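Local coordinates for protein hydroquinone dioxygenase large subunit (Pseudomonas sp., PDB 4ZXA) that serves as the large subunit of a two-subunit, iron(II)-dependent hydroquinone 1,2-dioxygenase, which probably opens the aromatic ring of hydroquinone with molecular oxygen, at residues A240-I251 against Y306-E317. Sequence-based numbering, arbitrary orientation.
Sequences ASLFCPTTEEFI and YSTKRSMLMVWE. With H8N (4-hydroxybenzonitrile), chain J.
Strands 241-249 and 310-317 run antiparallel, their axes 4.4 Å apart at closest approach, and the register slips by two at a beta bulge between E248 and F250. Both chains turn a corner here, at F250 and T308-K309. F250 still pairs with S307, and I251 with Y306 lies in the next sheet. On one face, F243 points its edge at the face of the W316 five-membered ring, the planes at 88°. With CG swung opposite the backbone N (chi1 175°), the W316 indole reaches along the neighbouring strand, and NE1 donates to S241 OG at 2.8 Å, in the ring plane and nearly straight. M314 bends back at chi2 and chi3. Its SD sits obliquely 4.2 Å from the F243 ring centroid, a Met-aromatic contact, while CE also touches P245 CG. Two sheets joined round such corners fit the cupin fold, which here encloses the ligand and the cadmium ion. T246, E248, L313 and V315 face the bound 4-hydroxybenzonitrile. T246 OG1 donates to E248 OE1 (2.9 Å) from above the carboxylate plane, and N231 N also bonds T246 OG1. E248 OE2 accepts the ligand hydroxyl, though its place is uncertain. R310 NH1 meets E249 OE1 at 2.8 Å in a salt bridge, the carboxylate and guanidinium planes 84° apart. E149 also pairs with R310, and R192 with E249. A methionine in place of R310 would probably leave E249 OE1 and E149 without this charged mate. Just past the corner, I251 CG2 lies over one face of the Y306 ring, 4.1 Å from its centroid.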
loop_
_atom_site.group_PDB
_atom_site.type_symbol
_atom_site.label_atom_id
_atom_site.label_comp_id
_atom_site.label_asym_id
_atom_site.label_seq_id
_atom_site.Cartn_x
_atom_site.Cartn_y
_atom_site.Cartn_z
ATOM N N ALA E 240 -17.517 25.144 21.709
ATOM C CA ALA E 240 -16.299 24.554 21.158
ATOM C C ALA E 240 -16.485 23.084 20.754
ATOM O O ALA E 240 -15.679 22.535 20.003
ATOM C CB ALA E 240 -15.123 24.696 22.137
ATOM N N SER E 241 -17.536 22.452 21.275
ATOM C CA SER E 241 -17.844 21.051 20.987
ATOM C C SER E 241 -18.488 20.903 19.610
ATOM O O SER E 241 -19.538 21.500 19.337
ATOM C CB SER E 241 -18.789 20.506 22.052
ATOM O OG SER E 241 -19.258 19.224 21.699
ATOM N N LEU E 242 -17.851 20.123 18.739
ATOM C CA LEU E 242 -18.382 19.883 17.395
ATOM C C LEU E 242 -18.622 18.388 17.127
ATOM O O LEU E 242 -17.734 17.539 17.320
ATOM C CB LEU E 242 -17.451 20.440 16.319
ATOM C CG LEU E 242 -16.878 21.847 16.447
ATOM C CD1 LEU E 242 -15.843 22.098 15.347
ATOM C CD2 LEU E 242 -17.964 22.903 16.412
ATOM N N PHE E 243 -19.830 18.067 16.687
ATOM C CA PHE E 243 -20.092 16.736 16.159
ATOM C C PHE E 243 -19.723 16.712 14.670
ATOM O O PHE E 243 -20.291 17.464 13.875
ATOM C CB PHE E 243 -21.550 16.341 16.392
ATOM C CG PHE E 243 -21.781 15.630 17.699
ATOM C CD1 PHE E 243 -20.789 15.594 18.670
ATOM C CD2 PHE E 243 -22.979 14.971 17.947
ATOM C CE1 PHE E 243 -20.994 14.917 19.878
ATOM C CE2 PHE E 243 -23.186 14.299 19.145
ATOM C CZ PHE E 243 -22.200 14.272 20.112
ATOM N N CYS E 244 -18.765 15.869 14.296
ATOM C CA CYS E 244 -18.282 15.835 12.910
ATOM C C CYS E 244 -18.341 14.440 12.314
ATOM O O CYS E 244 -17.302 13.811 12.118
ATOM C CB CYS E 244 -16.839 16.330 12.838
ATOM S SG CYS E 244 -16.493 17.802 13.838
ATOM N N PRO E 245 -19.558 13.953 12.011
ATOM C CA PRO E 245 -19.736 12.591 11.493
ATOM C C PRO E 245 -19.124 12.480 10.114
ATOM O O PRO E 245 -18.930 13.500 9.449
ATOM C CB PRO E 245 -21.256 12.452 11.363
ATOM C CG PRO E 245 -21.837 13.664 12.071
ATOM C CD PRO E 245 -20.809 14.722 11.998
ATOM N N THR E 246 -18.847 11.255 9.685
ATOM C CA THR E 246 -18.275 11.001 8.368
ATOM C C THR E 246 -18.500 9.526 8.024
ATOM O O THR E 246 -18.656 8.700 8.919
ATOM C CB THR E 246 -16.768 11.331 8.351
ATOM O OG1 THR E 246 -16.195 10.943 7.103
ATOM C CG2 THR E 246 -16.045 10.602 9.469
ATOM N N THR E 247 -18.546 9.210 6.732
ATOM C CA THR E 247 -18.757 7.848 6.279
ATOM C C THR E 247 -17.433 7.270 5.800
ATOM O O THR E 247 -16.782 7.839 4.935
ATOM C CB THR E 247 -19.832 7.787 5.175
ATOM O OG1 THR E 247 -19.370 8.475 4.009
ATOM C CG2 THR E 247 -21.120 8.456 5.669
ATOM N N GLU E 248 -17.040 6.140 6.378
ATOM C CA GLU E 248 -15.720 5.574 6.164
ATOM C C GLU E 248 -15.777 4.269 5.379
ATOM O O GLU E 248 -16.545 3.358 5.697
ATOM C CB GLU E 248 -15.012 5.334 7.507
ATOM C CG GLU E 248 -15.384 6.307 8.611
ATOM C CD GLU E 248 -14.859 7.722 8.396
ATOM O OE1 GLU E 248 -15.010 8.276 7.281
ATOM O OE2 GLU E 248 -14.300 8.290 9.363
ATOM N N GLU E 249 -14.969 4.195 4.332
ATOM C CA GLU E 249 -14.857 2.989 3.528
ATOM C C GLU E 249 -13.389 2.716 3.227
ATOM O O GLU E 249 -12.599 3.643 3.092
ATOM C CB GLU E 249 -15.663 3.110 2.236
ATOM C CG GLU E 249 -15.928 1.782 1.561
ATOM C CD GLU E 249 -16.872 1.892 0.389
ATOM O OE1 GLU E 249 -17.621 2.880 0.311
ATOM O OE2 GLU E 249 -16.864 0.985 -0.458
ATOM N N PHE E 250 -13.035 1.442 3.099
ATOM C CA PHE E 250 -11.654 1.055 2.854
ATOM C C PHE E 250 -10.707 1.491 3.972
ATOM O O PHE E 250 -10.935 1.196 5.140
ATOM C CB PHE E 250 -11.182 1.616 1.510
ATOM C CG PHE E 250 -9.946 0.958 0.978
ATOM C CD1 PHE E 250 -9.800 -0.413 1.027
ATOM C CD2 PHE E 250 -8.926 1.713 0.426
ATOM C CE1 PHE E 250 -8.664 -1.019 0.538
ATOM C CE2 PHE E 250 -7.790 1.110 -0.062
ATOM C CZ PHE E 250 -7.660 -0.255 -0.007
ATOM N N ILE E 251 -9.625 2.159 3.598
ATOM C CA ILE E 251 -8.603 2.567 4.553
ATOM C C ILE E 251 -8.437 4.075 4.677
ATOM O O ILE E 251 -8.356 4.773 3.675
ATOM C CB ILE E 251 -7.227 1.989 4.157
ATOM C CG1 ILE E 251 -7.342 0.507 3.807
ATOM C CG2 ILE E 251 -6.208 2.204 5.262
ATOM C CD1 ILE E 251 -6.096 -0.064 3.192
ATOM N N TYR E 306 -9.581 0.946 9.381
ATOM C CA TYR E 306 -9.967 0.049 8.303
ATOM C C TYR E 306 -11.460 -0.212 8.390
ATOM O O TYR E 306 -11.976 -0.600 9.442
ATOM C CB TYR E 306 -9.177 -1.265 8.379
ATOM C CG TYR E 306 -7.693 -1.049 8.208
ATOM C CD1 TYR E 306 -6.938 -0.489 9.232
ATOM C CD2 TYR E 306 -7.050 -1.380 7.022
ATOM C CE1 TYR E 306 -5.594 -0.280 9.092
ATOM C CE2 TYR E 306 -5.696 -1.172 6.872
ATOM C CZ TYR E 306 -4.970 -0.614 7.918
ATOM O OH TYR E 306 -3.612 -0.379 7.806
ATOM N N SER E 307 -12.169 0.040 7.300
ATOM C CA SER E 307 -13.612 -0.109 7.333
ATOM C C SER E 307 -14.052 -0.808 6.070
ATOM O O SER E 307 -14.106 -0.201 5.002
ATOM C CB SER E 307 -14.292 1.255 7.482
ATOM O OG SER E 307 -15.710 1.135 7.497
ATOM N N THR E 308 -14.337 -2.095 6.186
ATOM C CA THR E 308 -14.650 -2.888 5.006
ATOM C C THR E 308 -15.925 -2.412 4.329
ATOM O O THR E 308 -15.946 -2.245 3.119
ATOM C CB THR E 308 -14.774 -4.383 5.321
ATOM O OG1 THR E 308 -13.522 -4.876 5.819
ATOM C CG2 THR E 308 -15.121 -5.124 4.071
ATOM N N LYS E 309 -16.982 -2.200 5.110
ATOM C CA LYS E 309 -18.193 -1.608 4.569
ATOM C C LYS E 309 -18.269 -0.133 4.941
ATOM O O LYS E 309 -17.958 0.235 6.068
ATOM C CB LYS E 309 -19.453 -2.320 5.091
ATOM C CG LYS E 309 -20.732 -1.574 4.723
ATOM C CD LYS E 309 -21.989 -2.306 5.159
ATOM C CE LYS E 309 -23.276 -1.527 4.829
ATOM N NZ LYS E 309 -23.447 -0.289 5.647
ATOM N N ARG E 310 -18.688 0.706 3.999
ATOM C CA ARG E 310 -18.991 2.096 4.309
ATOM C C ARG E 310 -19.798 2.158 5.602
ATOM O O ARG E 310 -20.917 1.634 5.661
ATOM C CB ARG E 310 -19.781 2.738 3.171
ATOM C CG ARG E 310 -19.493 4.223 2.935
ATOM C CD ARG E 310 -20.417 4.760 1.850
ATOM N NE ARG E 310 -20.153 6.130 1.431
ATOM C CZ ARG E 310 -19.187 6.472 0.581
ATOM N NH1 ARG E 310 -18.370 5.546 0.080
ATOM N NH2 ARG E 310 -19.030 7.745 0.239
ATOM N N SER E 311 -19.235 2.812 6.622
ATOM C CA SER E 311 -19.843 2.882 7.944
ATOM C C SER E 311 -19.988 4.313 8.466
ATOM O O SER E 311 -19.270 5.220 8.049
ATOM C CB SER E 311 -19.027 2.069 8.946
ATOM O OG SER E 311 -17.701 2.557 9.026
ATOM N N MET E 312 -20.907 4.498 9.407
ATOM C CA MET E 312 -21.168 5.821 9.933
ATOM C C MET E 312 -20.364 6.008 11.197
ATOM O O MET E 312 -20.556 5.279 12.175
ATOM C CB MET E 312 -22.652 5.989 10.211
ATOM C CG MET E 312 -23.521 5.697 9.001
ATOM S SD MET E 312 -25.233 6.135 9.348
ATOM C CE MET E 312 -25.970 5.926 7.718
ATOM N N LEU E 313 -19.438 6.961 11.168
ATOM C CA LEU E 313 -18.593 7.235 12.327
ATOM C C LEU E 313 -18.797 8.663 12.800
ATOM O O LEU E 313 -18.786 9.606 12.011
ATOM C CB LEU E 313 -17.108 7.008 12.014
ATOM C CG LEU E 313 -16.111 7.511 13.076
ATOM C CD1 LEU E 313 -16.242 6.727 14.377
ATOM C CD2 LEU E 313 -14.693 7.414 12.582
ATOM N N MET E 314 -18.987 8.825 14.098
ATOM C CA MET E 314 -19.057 10.161 14.650
ATOM C C MET E 314 -17.709 10.550 15.248
ATOM O O MET E 314 -17.241 9.905 16.192
ATOM C CB MET E 314 -20.145 10.245 15.711
ATOM C CG MET E 314 -20.109 11.554 16.487
ATOM S SD MET E 314 -20.666 12.935 15.483
ATOM C CE MET E 314 -22.428 12.628 15.386
ATOM N N VAL E 315 -17.085 11.590 14.688
ATOM C CA VAL E 315 -15.865 12.164 15.264
ATOM C C VAL E 315 -16.240 13.403 16.079
ATOM O O VAL E 315 -16.821 14.364 15.561
ATOM C CB VAL E 315 -14.813 12.544 14.184
ATOM C CG1 VAL E 315 -13.535 13.076 14.847
ATOM C CG2 VAL E 315 -14.503 11.354 13.277
ATOM N N TRP E 316 -15.938 13.367 17.367
ATOM C CA TRP E 316 -16.332 14.455 18.240
ATOM C C TRP E 316 -15.121 15.365 18.515
ATOM O O TRP E 316 -14.173 14.982 19.197
ATOM C CB TRP E 316 -16.916 13.899 19.528
ATOM C CG TRP E 316 -17.256 14.917 20.570
ATOM C CD1 TRP E 316 -17.816 16.157 20.382
ATOM C CD2 TRP E 316 -17.056 14.776 21.981
ATOM N NE1 TRP E 316 -17.981 16.790 21.600
ATOM C CE2 TRP E 316 -17.518 15.962 22.593
ATOM C CE3 TRP E 316 -16.519 13.765 22.786
ATOM C CZ2 TRP E 316 -17.464 16.157 23.969
ATOM C CZ3 TRP E 316 -16.464 13.964 24.159
ATOM C CH2 TRP E 316 -16.933 15.155 24.733
ATOM N N GLU E 317 -15.160 16.571 17.970
ATOM C CA GLU E 317 -14.010 17.452 18.036
ATOM C C GLU E 317 -14.196 18.557 19.059
ATOM O O GLU E 317 -15.324 18.893 19.442
ATOM C CB GLU E 317 -13.726 18.052 16.660
ATOM C CG GLU E 317 -13.138 17.054 15.667
ATOM C CD GLU E 317 -12.826 17.694 14.325
ATOM O OE1 GLU E 317 -12.902 18.941 14.233
ATOM O OE2 GLU E 317 -12.522 16.955 13.361
HETATM N NAA H8N J . -7.590 10.985 13.150
HETATM C CAC H8N J . -8.458 10.878 12.414
HETATM C CAI H8N J . -9.612 10.713 11.482
HETATM C CAF H8N J . -10.568 9.751 11.782
HETATM C CAD H8N J . -11.657 9.563 10.936
HETATM C CAH H8N J . -11.750 10.359 9.805
HETATM O OAB H8N J . -12.810 10.176 8.958
HETATM C CAE H8N J . -10.794 11.323 9.502
HETATM C CAG H8N J . -9.715 11.504 10.352
#